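Local coordinates for protein tyrocidine synthetase 3 (Brevibacillus brevis, PDB 2JGP) that probably takes part in tyrocidine assembly, as a peptidyl carrier and condensation bidomain in which carrier-bound intermediates are joined by peptide bonds, at residues W11-A16 and N397-Y402; Q17-V22 and P26-L31; G358-D363 and H404-F409. All coordinates share one frame; numbering follows the deposited sequence.

Interaction 1 (W11-A16 and N397-Y402); sequences WEARLA and NALDAY. With NA (sodium ion), chain F.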
ATOM      1  N   TRP A  11      -5.033  13.170  -8.370  1.00 61.65           N
ATOM      2  CA  TRP A  11      -5.744  14.298  -8.977  1.00 61.62           C
ATOM      3  C   TRP A  11      -5.783  14.204 -10.501  1.00 61.57           C
ATOM      4  O   TRP A  11      -6.747  14.634 -11.107  1.00 61.16           O
ATOM      5  CB  TRP A  11      -5.200  15.652  -8.496  1.00 61.79           C
ATOM      6  CG  TRP A  11      -5.644  15.942  -7.098  1.00 61.62           C
ATOM      7  CD1 TRP A  11      -4.857  16.008  -5.983  1.00 62.31           C
ATOM      8  CD2 TRP A  11      -6.991  16.144  -6.651  1.00 62.04           C
ATOM      9  NE1 TRP A  11      -5.628  16.261  -4.871  1.00 61.83           N
ATOM     10  CE2 TRP A  11      -6.942  16.346  -5.252  1.00 62.17           C
ATOM     11  CE3 TRP A  11      -8.235  16.178  -7.294  1.00 61.81           C
ATOM     12  CZ2 TRP A  11      -8.082  16.588  -4.494  1.00 63.23           C
ATOM     13  CZ3 TRP A  11      -9.367  16.419  -6.540  1.00 62.68           C
ATOM     14  CH2 TRP A  11      -9.284  16.624  -5.153  1.00 62.84           C
ATOM     15  N   GLU A  12      -4.753  13.630 -11.119  1.00 61.57           N
ATOM     16  CA  GLU A  12      -4.802  13.379 -12.564  1.00 61.73           C
ATOM     17  C   GLU A  12      -5.911  12.381 -12.899  1.00 61.68           C
ATOM     18  O   GLU A  12      -6.662  12.574 -13.866  1.00 62.37           O
ATOM     19  CB  GLU A  12      -3.449  12.901 -13.090  1.00 61.72           C
ATOM     20  CG  GLU A  12      -2.433  14.024 -13.223  1.00 62.11           C
ATOM     21  CD  GLU A  12      -1.141  13.590 -13.873  1.00 61.94           C
ATOM     22  OE1 GLU A  12      -0.230  14.447 -13.996  1.00 62.06           O
ATOM     23  OE2 GLU A  12      -1.029  12.408 -14.279  1.00 62.62           O
ATOM     24  N   ALA A  13      -6.043  11.341 -12.074  1.00 61.19           N
ATOM     25  CA  ALA A  13      -7.106  10.345 -12.245  1.00 61.03           C
ATOM     26  C   ALA A  13      -8.494  10.961 -12.058  1.00 60.77           C
ATOM     27  O   ALA A  13      -9.369  10.773 -12.890  1.00 60.72           O
ATOM     28  CB  ALA A  13      -6.909   9.186 -11.274  1.00 61.25           C
ATOM     29  N   ARG A  14      -8.680  11.710 -10.972  1.00 60.48           N
ATOM     30  CA  ARG A  14      -9.970  12.330 -10.676  1.00 60.55           C
ATOM     31  C   ARG A  14     -10.401  13.293 -11.778  1.00 60.46           C
ATOM     32  O   ARG A  14     -11.530  13.248 -12.251  1.00 60.06           O
ATOM     33  CB  ARG A  14      -9.914  13.067  -9.332  1.00 60.69           C
ATOM     34  CG  ARG A  14      -9.859  12.133  -8.139  1.00 60.03           C
ATOM     35  CD  ARG A  14      -9.586  12.870  -6.848  1.00 60.78           C
ATOM     36  NE  ARG A  14      -9.719  11.960  -5.713  1.00 61.24           N
ATOM     37  CZ  ARG A  14      -9.165  12.152  -4.519  1.00 61.84           C
ATOM     38  NH1 ARG A  14      -8.442  13.235  -4.265  1.00 62.69           N
ATOM     39  NH2 ARG A  14      -9.338  11.248  -3.568  1.00 62.18           N
ATOM     40  N   LEU A  15      -9.481  14.158 -12.185  1.00 61.00           N
ATOM     41  CA  LEU A  15      -9.762  15.136 -13.225  1.00 61.53           C
ATOM     42  C   LEU A  15     -10.080  14.483 -14.559  1.00 61.91           C
ATOM     43  O   LEU A  15     -11.050  14.864 -15.217  1.00 62.87           O
ATOM     44  CB  LEU A  15      -8.580  16.093 -13.403  1.00 61.61           C
ATOM     45  CG  LEU A  15      -8.480  17.211 -12.365  1.00 62.93           C
ATOM     46  CD1 LEU A  15      -7.070  17.831 -12.364  1.00 63.01           C
ATOM     47  CD2 LEU A  15      -9.546  18.277 -12.625  1.00 63.02           C
ATOM     48  N   ALA A  16      -9.265  13.509 -14.952  1.00 62.13           N
ATOM     49  CA  ALA A  16      -9.422  12.840 -16.241  1.00 62.25           C
ATOM     50  C   ALA A  16     -10.800  12.215 -16.351  1.00 62.51           C
ATOM     51  O   ALA A  16     -11.436  12.307 -17.388  1.00 62.48           O
ATOM     52  CB  ALA A  16      -8.347  11.785 -16.425  1.00 61.85           C
ATOM     53  N   ASN A 397     -11.673   0.453 -13.202  1.00 55.02           N
ATOM     54  CA  ASN A 397     -12.000   0.213 -11.803  1.00 54.75           C
ATOM     55  C   ASN A 397     -10.854   0.594 -10.877  1.00 54.71           C
ATOM     56  O   ASN A 397     -11.086   1.028  -9.748  1.00 54.49           O
ATOM     57  CB  ASN A 397     -12.404  -1.249 -11.600  1.00 54.98           C
ATOM     58  CG  ASN A 397     -13.741  -1.569 -12.227  1.00 54.65           C
ATOM     59  OD1 ASN A 397     -14.627  -0.708 -12.305  1.00 56.23           O
ATOM     60  ND2 ASN A 397     -13.896  -2.802 -12.699  1.00 55.13           N
ATOM     61  N   ALA A 398      -9.622   0.433 -11.359  1.00 54.56           N
ATOM     62  CA  ALA A 398      -8.439   0.816 -10.592  1.00 54.76           C
ATOM     63  C   ALA A 398      -8.368   2.331 -10.439  1.00 54.58           C
ATOM     64  O   ALA A 398      -8.195   2.844  -9.332  1.00 54.99           O
ATOM     65  CB  ALA A 398      -7.178   0.287 -11.252  1.00 54.68           C
ATOM     66  N   LEU A 399      -8.525   3.042 -11.549  1.00 54.64           N
ATOM     67  CA  LEU A 399      -8.527   4.496 -11.527  1.00 54.70           C
ATOM     68  C   LEU A 399      -9.653   5.030 -10.642  1.00 54.52           C
ATOM     69  O   LEU A 399      -9.437   5.954  -9.867  1.00 54.15           O
ATOM     70  CB  LEU A 399      -8.656   5.059 -12.944  1.00 54.96           C
ATOM     71  CG  LEU A 399      -7.436   4.847 -13.851  1.00 55.61           C
ATOM     72  CD1 LEU A 399      -7.739   5.309 -15.270  1.00 56.20           C
ATOM     73  CD2 LEU A 399      -6.231   5.587 -13.287  1.00 56.70           C
ATOM     74  N   ASP A 400     -10.840   4.437 -10.755  1.00 54.54           N
ATOM     75  CA  ASP A 400     -11.981   4.817  -9.916  1.00 54.76           C
ATOM     76  C   ASP A 400     -11.657   4.573  -8.447  1.00 54.36           C
ATOM     77  O   ASP A 400     -11.964   5.403  -7.594  1.00 54.40           O
ATOM     78  CB  ASP A 400     -13.242   4.037 -10.306  1.00 55.38           C
ATOM     79  CG  ASP A 400     -13.812   4.451 -11.656  1.00 56.44           C
ATOM     80  OD1 ASP A 400     -13.407   5.502 -12.198  1.00 58.78           O
ATOM     81  OD2 ASP A 400     -14.676   3.716 -12.184  1.00 58.47           O
ATOM     82  N   ALA A 401     -11.027   3.436  -8.159  1.00 54.21           N
ATOM     83  CA  ALA A 401     -10.624   3.092  -6.795  1.00 54.30           C
ATOM     84  C   ALA A 401      -9.623   4.104  -6.245  1.00 54.50           C
ATOM     85  O   ALA A 401      -9.787   4.605  -5.131  1.00 54.09           O
ATOM     86  CB  ALA A 401     -10.033   1.682  -6.761  1.00 54.12           C
ATOM     87  N   TYR A 402      -8.595   4.414  -7.033  1.00 54.85           N
ATOM     88  CA  TYR A 402      -7.591   5.398  -6.625  1.00 55.55           C
ATOM     89  C   TYR A 402      -8.217   6.784  -6.420  1.00 54.64           C
ATOM     90  O   TYR A 402      -7.842   7.502  -5.492  1.00 54.52           O
ATOM     91  CB  TYR A 402      -6.450   5.497  -7.642  1.00 57.18           C
ATOM     92  CG  TYR A 402      -5.704   4.200  -7.906  1.00 58.92           C
ATOM     93  CD1 TYR A 402      -5.130   3.957  -9.150  1.00 61.55           C
ATOM     94  CD2 TYR A 402      -5.589   3.212  -6.930  1.00 60.94           C
ATOM     95  CE1 TYR A 402      -4.451   2.768  -9.414  1.00 62.29           C
ATOM     96  CE2 TYR A 402      -4.906   2.020  -7.189  1.00 61.85           C
ATOM     97  CZ  TYR A 402      -4.345   1.812  -8.431  1.00 61.74           C
ATOM     98  OH  TYR A 402      -3.680   0.638  -8.702  1.00 63.46           O
TER
HETATM   99 NA    NA F1527     -11.956   6.544 -14.225  1.00 69.22          NA
HETATM  100  O   HOH W   1     -11.080   7.693 -16.067  1.00 45.46           O
HETATM  101  O   HOH W   2     -11.443   7.393 -12.370  1.00 50.10           O

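Interaction 2 (Q17-V22 and P26-L31); sequences QVWEQV and PQVGAL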
ATOM      1  N   GLN A  17     -11.238  11.578 -15.264  1.00 62.85           N
ATOM      2  CA  GLN A  17     -12.571  10.975 -15.167  1.00 63.73           C
ATOM      3  C   GLN A  17     -13.678  12.008 -15.379  1.00 63.29           C
ATOM      4  O   GLN A  17     -14.619  11.772 -16.136  1.00 63.55           O
ATOM      5  CB  GLN A  17     -12.710  10.276 -13.804  1.00 64.43           C
ATOM      6  CG  GLN A  17     -14.128  10.104 -13.242  1.00 67.41           C
ATOM      7  CD  GLN A  17     -14.461  11.082 -12.098  1.00 70.20           C
ATOM      8  OE1 GLN A  17     -13.597  11.475 -11.271  1.00 68.57           O
ATOM      9  NE2 GLN A  17     -15.720  11.465 -12.038  1.00 71.43           N
ATOM     10  N   VAL A  18     -13.563  13.148 -14.705  1.00 62.50           N
ATOM     11  CA  VAL A  18     -14.522  14.232 -14.862  1.00 62.45           C
ATOM     12  C   VAL A  18     -14.540  14.795 -16.292  1.00 62.29           C
ATOM     13  O   VAL A  18     -15.612  15.019 -16.848  1.00 62.39           O
ATOM     14  CB  VAL A  18     -14.285  15.356 -13.827  1.00 62.10           C
ATOM     15  CG1 VAL A  18     -15.094  16.592 -14.183  1.00 62.69           C
ATOM     16  CG2 VAL A  18     -14.664  14.862 -12.418  1.00 62.48           C
ATOM     17  N   TRP A  19     -13.368  15.000 -16.894  1.00 62.36           N
ATOM     18  CA  TRP A  19     -13.309  15.516 -18.268  1.00 62.56           C
ATOM     19  C   TRP A  19     -13.980  14.563 -19.256  1.00 62.39           C
ATOM     20  O   TRP A  19     -14.689  14.999 -20.158  1.00 62.10           O
ATOM     21  CB  TRP A  19     -11.868  15.736 -18.718  1.00 62.96           C
ATOM     22  CG  TRP A  19     -11.188  16.930 -18.125  1.00 63.49           C
ATOM     23  CD1 TRP A  19     -11.488  17.557 -16.944  1.00 63.84           C
ATOM     24  CD2 TRP A  19     -10.046  17.613 -18.661  1.00 63.87           C
ATOM     25  NE1 TRP A  19     -10.617  18.590 -16.727  1.00 65.01           N
ATOM     26  CE2 TRP A  19      -9.721  18.650 -17.764  1.00 64.57           C
ATOM     27  CE3 TRP A  19      -9.273  17.450 -19.817  1.00 64.06           C
ATOM     28  CZ2 TRP A  19      -8.650  19.523 -17.982  1.00 64.31           C
ATOM     29  CZ3 TRP A  19      -8.208  18.319 -20.034  1.00 63.99           C
ATOM     30  CH2 TRP A  19      -7.909  19.341 -19.118  1.00 64.03           C
ATOM     31  N   GLU A  20     -13.729  13.268 -19.094  1.00 62.51           N
ATOM     32  CA  GLU A  20     -14.342  12.251 -19.954  1.00 62.71           C
ATOM     33  C   GLU A  20     -15.867  12.316 -19.898  1.00 62.82           C
ATOM     34  O   GLU A  20     -16.532  12.262 -20.929  1.00 62.68           O
ATOM     35  CB  GLU A  20     -13.861  10.856 -19.558  1.00 63.04           C
ATOM     36  CG  GLU A  20     -12.404  10.603 -19.906  1.00 63.33           C
ATOM     37  CD  GLU A  20     -11.828   9.375 -19.220  1.00 66.02           C
ATOM     38  OE1 GLU A  20     -10.692   8.992 -19.569  1.00 64.22           O
ATOM     39  OE2 GLU A  20     -12.506   8.793 -18.344  1.00 66.58           O
ATOM     40  N   GLN A  21     -16.410  12.448 -18.694  1.00 62.85           N
ATOM     41  CA  GLN A  21     -17.859  12.566 -18.516  1.00 63.10           C
ATOM     42  C   GLN A  21     -18.417  13.856 -19.109  1.00 62.64           C
ATOM     43  O   GLN A  21     -19.412  13.833 -19.847  1.00 62.15           O
ATOM     44  CB  GLN A  21     -18.216  12.490 -17.033  1.00 63.41           C
ATOM     45  CG  GLN A  21     -17.939  11.130 -16.400  1.00 65.47           C
ATOM     46  CD  GLN A  21     -18.622   9.985 -17.135  1.00 68.07           C
ATOM     47  OE1 GLN A  21     -17.978   9.001 -17.509  1.00 71.81           O
ATOM     48  NE2 GLN A  21     -19.925  10.114 -17.358  1.00 69.10           N
ATOM     49  N   VAL A  22     -17.776  14.975 -18.791  1.00 62.26           N
ATOM     50  CA  VAL A  22     -18.258  16.282 -19.234  1.00 62.33           C
ATOM     51  C   VAL A  22     -18.123  16.456 -20.752  1.00 62.31           C
ATOM     52  O   VAL A  22     -19.054  16.923 -21.413  1.00 62.21           O
ATOM     53  CB  VAL A  22     -17.511  17.425 -18.521  1.00 62.41           C
ATOM     54  CG1 VAL A  22     -17.815  18.767 -19.197  1.00 62.75           C
ATOM     55  CG2 VAL A  22     -17.883  17.455 -17.036  1.00 62.19           C
ATOM     56  N   PRO A  26     -13.379   9.684 -24.683  1.00 64.81           N
ATOM     57  CA  PRO A  26     -12.722   8.616 -23.920  1.00 65.15           C
ATOM     58  C   PRO A  26     -11.208   8.777 -23.764  1.00 65.55           C
ATOM     59  O   PRO A  26     -10.574   9.457 -24.561  1.00 66.06           O
ATOM     60  CB  PRO A  26     -13.036   7.373 -24.759  1.00 65.35           C
ATOM     61  CG  PRO A  26     -13.095   7.887 -26.170  1.00 65.28           C
ATOM     62  CD  PRO A  26     -13.510   9.335 -26.112  1.00 64.74           C
ATOM     63  N   GLN A  27     -10.639   8.141 -22.744  1.00 65.53           N
ATOM     64  CA  GLN A  27      -9.189   7.992 -22.604  1.00 65.86           C
ATOM     65  C   GLN A  27      -8.441   9.326 -22.488  1.00 65.13           C
ATOM     66  O   GLN A  27      -7.440   9.545 -23.171  1.00 65.42           O
ATOM     67  CB  GLN A  27      -8.623   7.156 -23.758  1.00 66.32           C
ATOM     68  CG  GLN A  27      -7.326   6.434 -23.408  1.00 68.02           C
ATOM     69  CD  GLN A  27      -6.617   5.870 -24.611  1.00 70.12           C
ATOM     70  OE1 GLN A  27      -6.196   6.610 -25.504  1.00 73.50           O
ATOM     71  NE2 GLN A  27      -6.454   4.555 -24.637  1.00 70.27           N
ATOM     72  N   VAL A  28      -8.931  10.203 -21.611  1.00 64.28           N
ATOM     73  CA  VAL A  28      -8.277  11.484 -21.334  1.00 63.71           C
ATOM     74  C   VAL A  28      -7.015  11.234 -20.508  1.00 63.34           C
ATOM     75  O   VAL A  28      -7.064  10.576 -19.468  1.00 62.64           O
ATOM     76  CB  VAL A  28      -9.218  12.466 -20.598  1.00 63.74           C
ATOM     77  CG1 VAL A  28      -8.451  13.688 -20.058  1.00 63.84           C
ATOM     78  CG2 VAL A  28     -10.341  12.915 -21.518  1.00 63.63           C
ATOM     79  N   GLY A  29      -5.892  11.766 -20.986  1.00 63.38           N
ATOM     80  CA  GLY A  29      -4.594  11.555 -20.361  1.00 63.24           C
ATOM     81  C   GLY A  29      -3.978  12.840 -19.841  1.00 63.45           C
ATOM     82  O   GLY A  29      -4.539  13.930 -20.005  1.00 63.17           O
ATOM     83  N   ALA A  30      -2.795  12.704 -19.245  1.00 63.57           N
ATOM     84  CA  ALA A  30      -2.133  13.802 -18.540  1.00 63.67           C
ATOM     85  C   ALA A  30      -1.777  15.010 -19.424  1.00 63.84           C
ATOM     86  O   ALA A  30      -1.707  16.141 -18.931  1.00 63.46           O
ATOM     87  CB  ALA A  30      -0.883  13.284 -17.826  1.00 63.78           C
ATOM     88  N   LEU A  31      -1.538  14.775 -20.713  1.00 63.74           N
ATOM     89  CA  LEU A  31      -1.152  15.847 -21.632  1.00 64.03           C
ATOM     90  C   LEU A  31      -2.335  16.459 -22.381  1.00 64.19           C
ATOM     91  O   LEU A  31      -2.158  17.420 -23.129  1.00 64.14           O
ATOM     92  CB  LEU A  31      -0.123  15.335 -22.653  1.00 64.23           C
ATOM     93  CG  LEU A  31       1.164  14.731 -22.081  1.00 64.62           C
ATOM     94  CD1 LEU A  31       2.080  14.238 -23.196  1.00 65.21           C
ATOM     95  CD2 LEU A  31       1.886  15.740 -21.194  1.00 64.93           C
TER

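Interaction 3 (G358-D363 and H404-F409); sequences GRSHAD and HQDYPF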
ATOM      1  N   GLY A 358      -0.866   4.722   0.488  1.00 58.26           N
ATOM      2  CA  GLY A 358      -1.663   5.705   1.222  1.00 58.81           C
ATOM      3  C   GLY A 358      -1.025   7.087   1.244  1.00 59.88           C
ATOM      4  O   GLY A 358      -1.519   7.997   1.923  1.00 60.66           O
ATOM      5  N   ARG A 359       0.066   7.244   0.497  1.00 60.67           N
ATOM      6  CA  ARG A 359       0.863   8.467   0.485  1.00 61.05           C
ATOM      7  C   ARG A 359       0.611   9.202  -0.827  1.00 62.01           C
ATOM      8  O   ARG A 359       1.498   9.314  -1.683  1.00 62.14           O
ATOM      9  CB  ARG A 359       2.345   8.121   0.641  1.00 60.86           C
ATOM     10  CG  ARG A 359       2.680   7.485   1.983  1.00 60.60           C
ATOM     11  CD  ARG A 359       3.951   6.679   1.925  1.00 60.43           C
ATOM     12  NE  ARG A 359       4.199   5.979   3.189  1.00 60.11           N
ATOM     13  CZ  ARG A 359       4.806   6.524   4.243  1.00 60.78           C
ATOM     14  NH1 ARG A 359       5.258   7.774   4.197  1.00 60.66           N
ATOM     15  NH2 ARG A 359       4.998   5.805   5.334  1.00 60.66           N
ATOM     16  N   SER A 360      -0.612   9.707  -0.973  1.00 62.49           N
ATOM     17  CA  SER A 360      -1.096  10.213  -2.254  1.00 63.36           C
ATOM     18  C   SER A 360      -0.749  11.680  -2.493  1.00 63.49           C
ATOM     19  O   SER A 360      -1.162  12.262  -3.494  1.00 63.78           O
ATOM     20  CB  SER A 360      -2.605  10.003  -2.350  1.00 63.55           C
ATOM     21  OG  SER A 360      -3.259  10.522  -1.212  1.00 65.56           O
ATOM     22  N   HIS A 361       0.018  12.273  -1.580  1.00 63.36           N
ATOM     23  CA  HIS A 361       0.518  13.628  -1.767  1.00 63.11           C
ATOM     24  C   HIS A 361       2.003  13.641  -1.444  1.00 62.73           C
ATOM     25  O   HIS A 361       2.456  12.910  -0.565  1.00 63.00           O
ATOM     26  CB  HIS A 361      -0.240  14.618  -0.871  1.00 63.09           C
ATOM     27  CG  HIS A 361       0.045  16.054  -1.183  1.00 63.70           C
ATOM     28  ND1 HIS A 361       1.127  16.728  -0.660  1.00 63.45           N
ATOM     29  CD2 HIS A 361      -0.600  16.939  -1.982  1.00 64.26           C
ATOM     30  CE1 HIS A 361       1.131  17.970  -1.113  1.00 64.52           C
ATOM     31  NE2 HIS A 361       0.096  18.123  -1.920  1.00 64.44           N
ATOM     32  N   ALA A 362       2.750  14.471  -2.168  1.00 62.46           N
ATOM     33  CA  ALA A 362       4.185  14.641  -1.944  1.00 62.14           C
ATOM     34  C   ALA A 362       4.532  14.742  -0.457  1.00 61.87           C
ATOM     35  O   ALA A 362       5.473  14.106   0.006  1.00 62.13           O
ATOM     36  CB  ALA A 362       4.683  15.885  -2.683  1.00 62.37           C
ATOM     37  N   ASP A 363       3.756  15.530   0.283  1.00 61.55           N
ATOM     38  CA  ASP A 363       4.044  15.814   1.694  1.00 61.38           C
ATOM     39  C   ASP A 363       3.925  14.598   2.613  1.00 60.96           C
ATOM     40  O   ASP A 363       4.483  14.595   3.708  1.00 60.81           O
ATOM     41  CB  ASP A 363       3.141  16.946   2.213  1.00 61.35           C
ATOM     42  CG  ASP A 363       3.517  18.313   1.651  1.00 61.89           C
ATOM     43  OD1 ASP A 363       2.677  19.233   1.744  1.00 61.78           O
ATOM     44  OD2 ASP A 363       4.636  18.481   1.117  1.00 62.61           O
ATOM     45  N   HIS A 404     -11.085   7.302  -5.298  1.00 51.93           N
ATOM     46  CA  HIS A 404     -11.899   7.237  -4.093  1.00 51.94           C
ATOM     47  C   HIS A 404     -11.180   6.524  -2.959  1.00 52.38           C
ATOM     48  O   HIS A 404     -11.810   5.885  -2.121  1.00 51.75           O
ATOM     49  CB  HIS A 404     -13.234   6.586  -4.418  1.00 51.99           C
ATOM     50  CG  HIS A 404     -14.027   7.363  -5.419  1.00 51.57           C
ATOM     51  ND1 HIS A 404     -13.831   7.237  -6.776  1.00 51.55           N
ATOM     52  CD2 HIS A 404     -14.972   8.318  -5.259  1.00 50.95           C
ATOM     53  CE1 HIS A 404     -14.645   8.064  -7.412  1.00 51.68           C
ATOM     54  NE2 HIS A 404     -15.344   8.732  -6.512  1.00 51.09           N
ATOM     55  N   GLN A 405      -9.859   6.692  -2.907  1.00 52.90           N
ATOM     56  CA  GLN A 405      -9.025   6.016  -1.913  1.00 53.74           C
ATOM     57  C   GLN A 405      -9.086   6.626  -0.508  1.00 54.09           C
ATOM     58  O   GLN A 405      -8.597   6.023   0.459  1.00 54.23           O
ATOM     59  CB  GLN A 405      -7.567   5.975  -2.387  1.00 54.03           C
ATOM     60  CG  GLN A 405      -6.823   7.297  -2.285  1.00 55.54           C
ATOM     61  CD  GLN A 405      -5.383   7.166  -2.705  1.00 57.70           C
ATOM     62  OE1 GLN A 405      -4.493   6.970  -1.874  1.00 59.78           O
ATOM     63  NE2 GLN A 405      -5.145   7.238  -4.003  1.00 59.54           N
ATOM     64  N   ASP A 406      -9.683   7.808  -0.376  1.00 54.24           N
ATOM     65  CA  ASP A 406      -9.728   8.487   0.920  1.00 54.69           C
ATOM     66  C   ASP A 406     -10.961   8.088   1.733  1.00 55.05           C
ATOM     67  O   ASP A 406     -11.644   8.927   2.334  1.00 54.85           O
ATOM     68  CB  ASP A 406      -9.629   9.999   0.727  1.00 54.67           C
ATOM     69  CG  ASP A 406      -8.283  10.413   0.164  1.00 55.36           C
ATOM     70  OD1 ASP A 406      -7.255  10.103   0.795  1.00 54.89           O
ATOM     71  OD2 ASP A 406      -8.246  11.033  -0.910  1.00 54.89           O
ATOM     72  N   TYR A 407     -11.229   6.787   1.730  1.00 55.72           N
ATOM     73  CA  TYR A 407     -12.233   6.167   2.580  1.00 56.18           C
ATOM     74  C   TYR A 407     -11.557   4.973   3.255  1.00 56.67           C
ATOM     75  O   TYR A 407     -11.185   4.025   2.578  1.00 56.99           O
ATOM     76  CB  TYR A 407     -13.419   5.715   1.736  1.00 56.04           C
ATOM     77  CG  TYR A 407     -14.564   5.123   2.523  1.00 55.92           C
ATOM     78  CD1 TYR A 407     -15.237   5.874   3.481  1.00 54.95           C
ATOM     79  CD2 TYR A 407     -14.993   3.821   2.289  1.00 55.77           C
ATOM     80  CE1 TYR A 407     -16.294   5.338   4.198  1.00 55.30           C
ATOM     81  CE2 TYR A 407     -16.050   3.278   2.999  1.00 55.65           C
ATOM     82  CZ  TYR A 407     -16.695   4.036   3.951  1.00 55.57           C
ATOM     83  OH  TYR A 407     -17.747   3.495   4.651  1.00 55.86           O
ATOM     84  N   PRO A 408     -11.356   5.036   4.586  1.00 57.36           N
ATOM     85  CA  PRO A 408     -10.703   3.944   5.316  1.00 57.90           C
ATOM     86  C   PRO A 408     -11.373   2.583   5.114  1.00 58.16           C
ATOM     87  O   PRO A 408     -12.597   2.478   5.202  1.00 58.19           O
ATOM     88  CB  PRO A 408     -10.831   4.380   6.781  1.00 57.83           C
ATOM     89  CG  PRO A 408     -10.945   5.853   6.733  1.00 57.77           C
ATOM     90  CD  PRO A 408     -11.703   6.156   5.477  1.00 57.37           C
ATOM     91  N   PHE A 409     -10.570   1.558   4.851  1.00 59.12           N
ATOM     92  CA  PHE A 409     -11.078   0.191   4.721  1.00 59.51           C
ATOM     93  C   PHE A 409     -11.867  -0.218   5.970  1.00 59.97           C
ATOM     94  O   PHE A 409     -12.840  -0.955   5.873  1.00 60.01           O
ATOM     95  CB  PHE A 409      -9.936  -0.801   4.452  1.00 59.56           C
ATOM     96  CG  PHE A 409     -10.413  -2.191   4.134  1.00 59.79           C
ATOM     97  CD1 PHE A 409     -10.960  -2.482   2.892  1.00 59.27           C
ATOM     98  CD2 PHE A 409     -10.345  -3.200   5.084  1.00 59.93           C
ATOM     99  CE1 PHE A 409     -11.417  -3.757   2.600  1.00 59.59           C
ATOM    100  CE2 PHE A 409     -10.803  -4.488   4.794  1.00 59.85           C
ATOM    101  CZ  PHE A 409     -11.339  -4.763   3.559  1.00 59.50           C
TER
HETATM  102  O   HOH W   3      -1.873   5.778  -2.008  1.00 39.12           O

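Interaction 1 (W11-A16 and N397-Y402)
The guanidinium of Arg14 is gripped where helix 387-403 ends, just past 397-402: NE donates to the carbonyl of Gly403, and NH2 forms a salt bridge with Asp406. Tyr402 O lies obliquely beside the group, 4.5 Å from Arg14 NH2. An arginine suits this place because carbonyls collect at a helix C-terminus, and the partial negative charge of the helix end probably adds to that of Asp406. The side chain gets there by staying extended (chi2 171°, chi3 172°). There, NH1 lies 3.4 Å above the Trp11 ring plane, toward its rim, while Trp11 CE2 lies at the guanidinium edge. Phe86 adds a cation-pi contact.

Elsewhere in the contact, the two helices meet through apolar side chains, one of them small. Ala13 CB touches the CD2 branch of Leu399 at 4.2 Å, and alanine's short side chain lets the CA atoms of Ala13 and Leu399 come within 6.1 Å. The next residue, Asp400, serves a sodium ion: its OD1 binds the metal at 2.7 Å, water 1 lies 2.3 Å from the sodium, and water 2 and Gln396 are further ligands. The two segments bury only 121 Å² in all, part of it the Ala13-Leu399 touch, which implies that the polar bonds of Arg14 probably contribute more than buried area to fixing how these helices of the carrier and condensation regions meet.

Interaction 2 (Q17-V22 and P26-L31)
The Trp19 indole receives Val28 obliquely, the CG1 methyl standing 3.9 Å from CE3, and Phe34 meets the same ring in an edge-to-face pair. The second flat group, the Glu20 carboxylate, is approached from the loop by a backbone amide: Val28 N donates to Glu20 OE1 at 3.0 Å, and the oxygen accepts through its anti lone pair, the one turned from the other oxygen. The N-H...O angle of 148° makes this bond moderately bent. Gln27 N also lies near, 3.3 Å from Glu20 OE1.

Val28 therefore serves two neighbours with two branches. With CG1 anti to the backbone N (chi1 168°), that methyl goes to the indole, while CG2 packs 3.5 Å from Glu20 CG. The glutamate and valine chains run past each other in opposite directions, so the CG methylene lies against a methyl and the charged end carries on to the amide.

Both segments belong to the carrier fold, a small helical bundle in which a long loop follows the first helix and leads to helix 41-55, at whose start the phosphopantetheine serine lies in this family. Here the loop begins by folding back along helix 10-23. Gln27, its backbone left-handed with phi positive, turns the chain just ahead of the bonded amide. Tryptophan suits position 19 as a broad apolar ring that can meet several partners at once: besides Val28, it touches Ile70 of helix 70-79, which also packs on Val28, and Val47 of helix 41-55.

Interaction 3 (G358-D363 and H404-F409)
Ser360 and Gln405 make the direct contact: the serine CB stands 3.6 Å from the glutamine OE1, a touch of a methylene against an amide oxygen, with OG farther off at 3.8 Å from the same oxygen. The polar link is made by water 3 instead. It donates to Gln405 OE1 at 2.9 Å and accepts a weak bond from Gly358 N, also at 2.9 Å, so the two loops are tied through a shared solvent molecule over a CA separation of 8.0 Å between Gly358 and Gln405.

Glutamine suits this position because its two amide ends differ. Gln405 NE2 donates to Tyr402 O, which helps to fix the amide's rotation, with OE1 toward the water. Its CG sits between backbone N and carbonyl carbon (chi1 75°), and the chain then runs straight across to the other loop. Gly358 has a positive phi, which favours glycine.

Farther out, Arg359 turns from the contact and forms a salt bridge with Asp226, the aspartate of the HHxxxDG signature of condensation domains; the residue after the water-bound Gly358 is thus the salt-bridge partner of that motif's aspartate. His361 ND1 accepts a hydrogen bond from Asp363 N at 3.0 Å, nearly straight at 169°, and its NE2 bonds to Glu78 O on helix 70-79 of the carrier region. Asp406 N is held by Gln272.

The contact lies between the loop following strand 350-356 and the connection from helix 387-403 to helix 409-415, with Pro408 at the N-cap position of the latter helix and helices 253-263 and 267-279 packing on that connection.

Interactions 1 and 2 share helix 10-23, their centres 10 Å apart, and touch where Ala16 CB meets Val28 O at 3.5 Å; interaction 2 is local to the carrier region and is nested within the long loop closed by interaction 1. Interaction 3, 12 Å from interaction 1 between centres, is joined to it directly, Arg14 NH2 standing 2.9 Å from Asp406 OD2. Interactions 2 and 3 do not touch, their centres being 21 Å apart. The sodium ion belongs to interaction 1, with the side chain of Glu20 about 5 Å away and that of Gln405 about 12 Å. Through Arg359, interaction 3 borders the condensation signature motif.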